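Side-chain contacts in nucleoside-triphosphatase THEP1 (PDB 1YE8), which hydrolyses nucleoside triphosphates, including ATP, GTP, CTP, TTP and UTP, to the diphosphate and phosphate, without kinase activity: residues Y79-E82 with L83-I87; L88-A91 with Y92-A95. All blocks are in the same frame, centred on the assembly; numbering follows the deposited sequence.

In the fold
Both interactions lie on helix 77-97, one following the other along the chain, their centres about 13 Å apart, and each mixes a buried side with a side toward solvent. In interaction 1 the helix lies against the antiparallel sheet: Phe80 and Ala84 form its apolar inner side on strand 46-51, and a proline interrupts the backbone bonding. Interaction 2 continues onto the parallel sheet, where Leu88, Ala91 and Ala95 rest on strand 102-105, while Arg90 and Glu94 pair by charge on a less buried side. The link between side chains is therefore ring against methyl in the first contact and a salt bridge in the second. Helix 116-126 flanks both.

Interaction 1: residues Y79-E82 with L83-I87; sequences YFEE and LAIPI
Phe80 and Ala84, one helical turn apart, meet as ring and methyl on the buried side of helix 77-97. The CB of Phe80 leaves pointing away from residues 83-87, but with CG anti to the backbone N (chi1 172°) the ring runs forward along the helix. From there contact tightens toward the tip: CD2 only grazes Ala84 CB, CE1 and CE2 come within 3.8 Å of that methyl, and CZ is 3.6 Å from Ala84 CB. The methyl lies over one face, nearer the ring's border than its centre, in a CH-pi contact only 18° off the ring normal. Strand 46-51 lies beside the pair through Ile49, and Phe118 meets the ring edge-to-face. Cutting the ring back to an alanine is likely to strip the Ala84 methyl of its aromatic partner and to open a gap beside Ile49 and Phe118.

The carbonyl of Phe80 is gripped twice, by Ala84 N at 2.9 Å from Phe80 O and, more bent, by Leu83 N at 3.3 Å from the same oxygen. Glu81 and Ile85 run side by side, and Glu81 CB lies 3.9 Å from Ile85 CG1; the carboxylate of Glu81 extends on to Ser115, which bonds OE2. Pro86 has no N-H for the carbonyl of Glu82, and its CG instead rests 3.3 Å from Glu82 O, where the helix kinks. The arrangement is a proline kink within a helix whose inner side, Phe80, Leu83 and Ala84, packs on strand 46-51 of the antiparallel sheet in this RecA-like P-loop NTPase.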
loop_
_atom_site.group_PDB
_atom_site.type_symbol
_atom_site.label_atom_id
_atom_site.label_comp_id
_atom_site.label_asym_id
_atom_site.label_seq_id
_atom_site.Cartn_x
_atom_site.Cartn_y
_atom_site.Cartn_z
ATOM N N TYR A 79 13.111 7.488 -7.096
ATOM C CA TYR A 79 12.414 6.604 -8.018
ATOM C C TYR A 79 11.044 6.212 -7.481
ATOM O O TYR A 79 10.079 6.151 -8.229
ATOM C CB TYR A 79 13.213 5.323 -8.272
ATOM C CG TYR A 79 14.477 5.489 -9.103
ATOM C CD1 TYR A 79 14.844 6.719 -9.649
ATOM C CD2 TYR A 79 15.274 4.383 -9.366
ATOM C CE1 TYR A 79 16.006 6.843 -10.432
ATOM C CE2 TYR A 79 16.423 4.490 -10.145
ATOM C CZ TYR A 79 16.782 5.717 -10.666
ATOM O OH TYR A 79 17.943 5.789 -11.433
ATOM N N PHE A 80 10.981 5.942 -6.179
ATOM C CA PHE A 80 9.715 5.600 -5.553
ATOM C C PHE A 80 8.738 6.771 -5.663
ATOM O O PHE A 80 7.591 6.611 -6.098
ATOM C CB PHE A 80 9.937 5.206 -4.088
ATOM C CG PHE A 80 8.664 5.015 -3.319
ATOM C CD1 PHE A 80 7.878 3.904 -3.559
ATOM C CD2 PHE A 80 8.260 5.932 -2.359
ATOM C CE1 PHE A 80 6.668 3.706 -2.869
ATOM C CE2 PHE A 80 7.067 5.751 -1.645
ATOM C CZ PHE A 80 6.275 4.627 -1.904
ATOM N N GLU A 81 9.200 7.958 -5.276
ATOM C CA GLU A 81 8.354 9.150 -5.240
ATOM C C GLU A 81 7.845 9.541 -6.609
ATOM O O GLU A 81 6.725 10.023 -6.731
ATOM C CB GLU A 81 9.117 10.329 -4.626
ATOM C CG GLU A 81 9.293 10.211 -3.124
ATOM C CD GLU A 81 10.115 11.332 -2.494
ATOM O OE1 GLU A 81 10.781 12.108 -3.216
ATOM O OE2 GLU A 81 10.122 11.410 -1.257
ATOM N N GLU A 82 8.662 9.313 -7.636
ATOM C CA GLU A 82 8.307 9.679 -9.003
ATOM C C GLU A 82 6.939 9.123 -9.386
ATOM O O GLU A 82 6.165 9.788 -10.080
ATOM C CB GLU A 82 9.373 9.159 -9.972
ATOM C CG GLU A 82 9.243 9.688 -11.388
ATOM C CD GLU A 82 10.336 9.178 -12.304
ATOM O OE1 GLU A 82 11.459 8.929 -11.812
ATOM O OE2 GLU A 82 10.061 9.028 -13.519
ATOM N N LEU A 83 6.645 7.898 -8.942
ATOM C CA LEU A 83 5.377 7.247 -9.248
ATOM C C LEU A 83 4.393 7.331 -8.086
ATOM O O LEU A 83 3.212 7.565 -8.307
ATOM C CB LEU A 83 5.597 5.775 -9.652
ATOM C CG LEU A 83 5.918 5.536 -11.126
ATOM C CD1 LEU A 83 7.230 6.199 -11.546
ATOM C CD2 LEU A 83 5.935 4.045 -11.399
ATOM N N ALA A 84 4.876 7.167 -6.856
ATOM C CA ALA A 84 3.975 7.080 -5.698
ATOM C C ALA A 84 3.260 8.389 -5.406
ATOM O O ALA A 84 2.073 8.394 -5.108
ATOM C CB ALA A 84 4.717 6.617 -4.452
ATOM N N ILE A 85 3.985 9.503 -5.455
ATOM C CA ILE A 85 3.400 10.748 -4.965
ATOM C C ILE A 85 2.285 11.268 -5.885
ATOM O O ILE A 85 1.178 11.554 -5.402
ATOM C CB ILE A 85 4.485 11.806 -4.635
ATOM C CG1 ILE A 85 5.472 11.241 -3.596
ATOM C CG2 ILE A 85 3.821 13.102 -4.127
ATOM C CD1 ILE A 85 4.849 10.789 -2.253
ATOM N N PRO A 86 2.521 11.375 -7.195
ATOM C CA PRO A 86 1.444 11.900 -8.035
ATOM C C PRO A 86 0.213 10.992 -8.041
ATOM O O PRO A 86 -0.900 11.525 -8.025
ATOM C CB PRO A 86 2.081 12.057 -9.420
ATOM C CG PRO A 86 3.365 11.342 -9.368
ATOM C CD PRO A 86 3.783 11.202 -7.946
ATOM N N ILE A 87 0.375 9.672 -8.040
ATOM C CA ILE A 87 -0.823 8.835 -8.053
ATOM C C ILE A 87 -1.595 8.921 -6.730
ATOM O O ILE A 87 -2.828 8.921 -6.742
ATOM C CB ILE A 87 -0.525 7.368 -8.486
ATOM C CG1 ILE A 87 -1.826 6.664 -8.892
ATOM C CG2 ILE A 87 0.152 6.571 -7.389
ATOM C CD1 ILE A 87 -2.416 7.161 -10.225
#

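Interaction 2: residues L88-A91 with Y92-A95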
loop_
_atom_site.group_PDB
_atom_site.type_symbol
_atom_site.label_atom_id
_atom_site.label_comp_id
_atom_site.label_asym_id
_atom_site.label_seq_id
_atom_site.Cartn_x
_atom_site.Cartn_y
_atom_site.Cartn_z
ATOM N N LEU A 88 -0.895 9.059 -5.602
ATOM C CA LEU A 88 -1.611 9.212 -4.330
ATOM C C LEU A 88 -2.248 10.585 -4.188
ATOM O O LEU A 88 -3.331 10.697 -3.620
ATOM C CB LEU A 88 -0.715 8.893 -3.130
ATOM C CG LEU A 88 -0.367 7.413 -2.913
ATOM C CD1 LEU A 88 0.250 7.215 -1.535
ATOM C CD2 LEU A 88 -1.555 6.462 -3.090
ATOM N N GLU A 89 -1.599 11.634 -4.698
ATOM C CA GLU A 89 -2.213 12.966 -4.643
ATOM C C GLU A 89 -3.500 12.984 -5.472
ATOM O O GLU A 89 -4.521 13.544 -5.059
ATOM C CB GLU A 89 -1.252 14.057 -5.130
ATOM C CG GLU A 89 -0.033 14.238 -4.233
ATOM C CD GLU A 89 -0.233 15.155 -3.041
ATOM O OE1 GLU A 89 -1.381 15.502 -2.714
ATOM O OE2 GLU A 89 0.785 15.516 -2.395
ATOM N N ARG A 90 -3.451 12.362 -6.652
ATOM C CA ARG A 90 -4.648 12.209 -7.481
ATOM C C ARG A 90 -5.715 11.376 -6.765
ATOM O O ARG A 90 -6.885 11.768 -6.705
ATOM C CB ARG A 90 -4.298 11.558 -8.820
ATOM C CG ARG A 90 -5.498 11.211 -9.651
ATOM C CD ARG A 90 -5.190 10.498 -10.953
ATOM N NE ARG A 90 -6.404 9.819 -11.358
ATOM C CZ ARG A 90 -6.474 8.794 -12.168
ATOM N NH1 ARG A 90 -5.373 8.312 -12.760
ATOM N NH2 ARG A 90 -7.669 8.260 -12.396
ATOM N N ALA A 91 -5.304 10.230 -6.218
ATOM C CA ALA A 91 -6.247 9.349 -5.522
ATOM C C ALA A 91 -6.970 10.087 -4.396
ATOM O O ALA A 91 -8.177 9.974 -4.265
ATOM C CB ALA A 91 -5.540 8.123 -4.980
ATOM N N TYR A 92 -6.226 10.882 -3.626
ATOM C CA TYR A 92 -6.786 11.629 -2.499
ATOM C C TYR A 92 -7.752 12.713 -2.996
ATOM O O TYR A 92 -8.871 12.833 -2.462
ATOM C CB TYR A 92 -5.634 12.191 -1.653
ATOM C CG TYR A 92 -6.047 12.812 -0.336
ATOM C CD1 TYR A 92 -7.062 12.249 0.444
ATOM C CD2 TYR A 92 -5.400 13.949 0.144
ATOM C CE1 TYR A 92 -7.432 12.806 1.659
ATOM C CE2 TYR A 92 -5.760 14.506 1.362
ATOM C CZ TYR A 92 -6.777 13.933 2.100
ATOM O OH TYR A 92 -7.133 14.494 3.304
ATOM N N ARG A 93 -7.365 13.472 -4.026
ATOM C CA ARG A 93 -8.305 14.470 -4.565
ATOM C C ARG A 93 -9.591 13.805 -5.034
ATOM O O ARG A 93 -10.693 14.288 -4.758
ATOM C CB ARG A 93 -7.726 15.249 -5.744
ATOM C CG ARG A 93 -6.726 16.314 -5.386
ATOM C CD ARG A 93 -6.318 17.163 -6.585
ATOM N NE ARG A 93 -5.711 16.339 -7.628
ATOM C CZ ARG A 93 -4.408 16.092 -7.738
ATOM N NH1 ARG A 93 -3.543 16.611 -6.870
ATOM N NH2 ARG A 93 -3.974 15.312 -8.718
ATOM N N GLU A 94 -9.460 12.717 -5.783
ATOM C CA GLU A 94 -10.645 12.085 -6.360
ATOM C C GLU A 94 -11.510 11.439 -5.286
ATOM O O GLU A 94 -12.734 11.531 -5.345
ATOM C CB GLU A 94 -10.265 11.064 -7.418
ATOM C CG GLU A 94 -9.715 11.651 -8.700
ATOM C CD GLU A 94 -9.826 10.669 -9.836
ATOM O OE1 GLU A 94 -10.907 10.054 -9.984
ATOM O OE2 GLU A 94 -8.839 10.472 -10.548
ATOM N N ALA A 95 -10.876 10.790 -4.306
ATOM C CA ALA A 95 -11.600 10.063 -3.264
ATOM C C ALA A 95 -12.349 10.987 -2.304
ATOM O O ALA A 95 -13.351 10.586 -1.727
ATOM C CB ALA A 95 -10.649 9.137 -2.491
HETATM O O HOH W 1 -10.643 8.279 -12.027
#
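Tyr92 N, Arg93 N, Glu94 N and Ala95 N each bond the carbonyl four residues back, Leu88 O to Ala91 O, at 2.8 to 3.0 Å, an unbroken alpha-helical run packed through Leu88, Ala91 and Ala95 on strand 102-105 of the RecA-like parallel sheet. On this frame Arg90 and Glu94 make an i to i+4 salt bridge. Arg90, CG anti to the backbone N (chi1 173°), stays extended as far as NE, whose N-H meets Glu94 OE2 at 2.6 Å and 168°. The bond lies in the guanidinium plane, and the carboxylate is turned only 15° from it; a weak second bond from Arg90 NH2 reaches the same OE2. Arg90 NH1 pairs with Glu53, so the guanidinium is held by two acids and its rotation is probably restricted.

Arg93 bends at chi3 and folds back along the helix, one face of its guanidinium lying over Glu89 O, with NH2 3.4 Å from Arg90 CA. Tyr92 projects mainly across the helix axis, its hydroxyl bonded to Asp128. Beside the salt bridge, a water accepts from Arg90 NH2 and donates to Glu94 OE1, 2.7 Å from that oxygen.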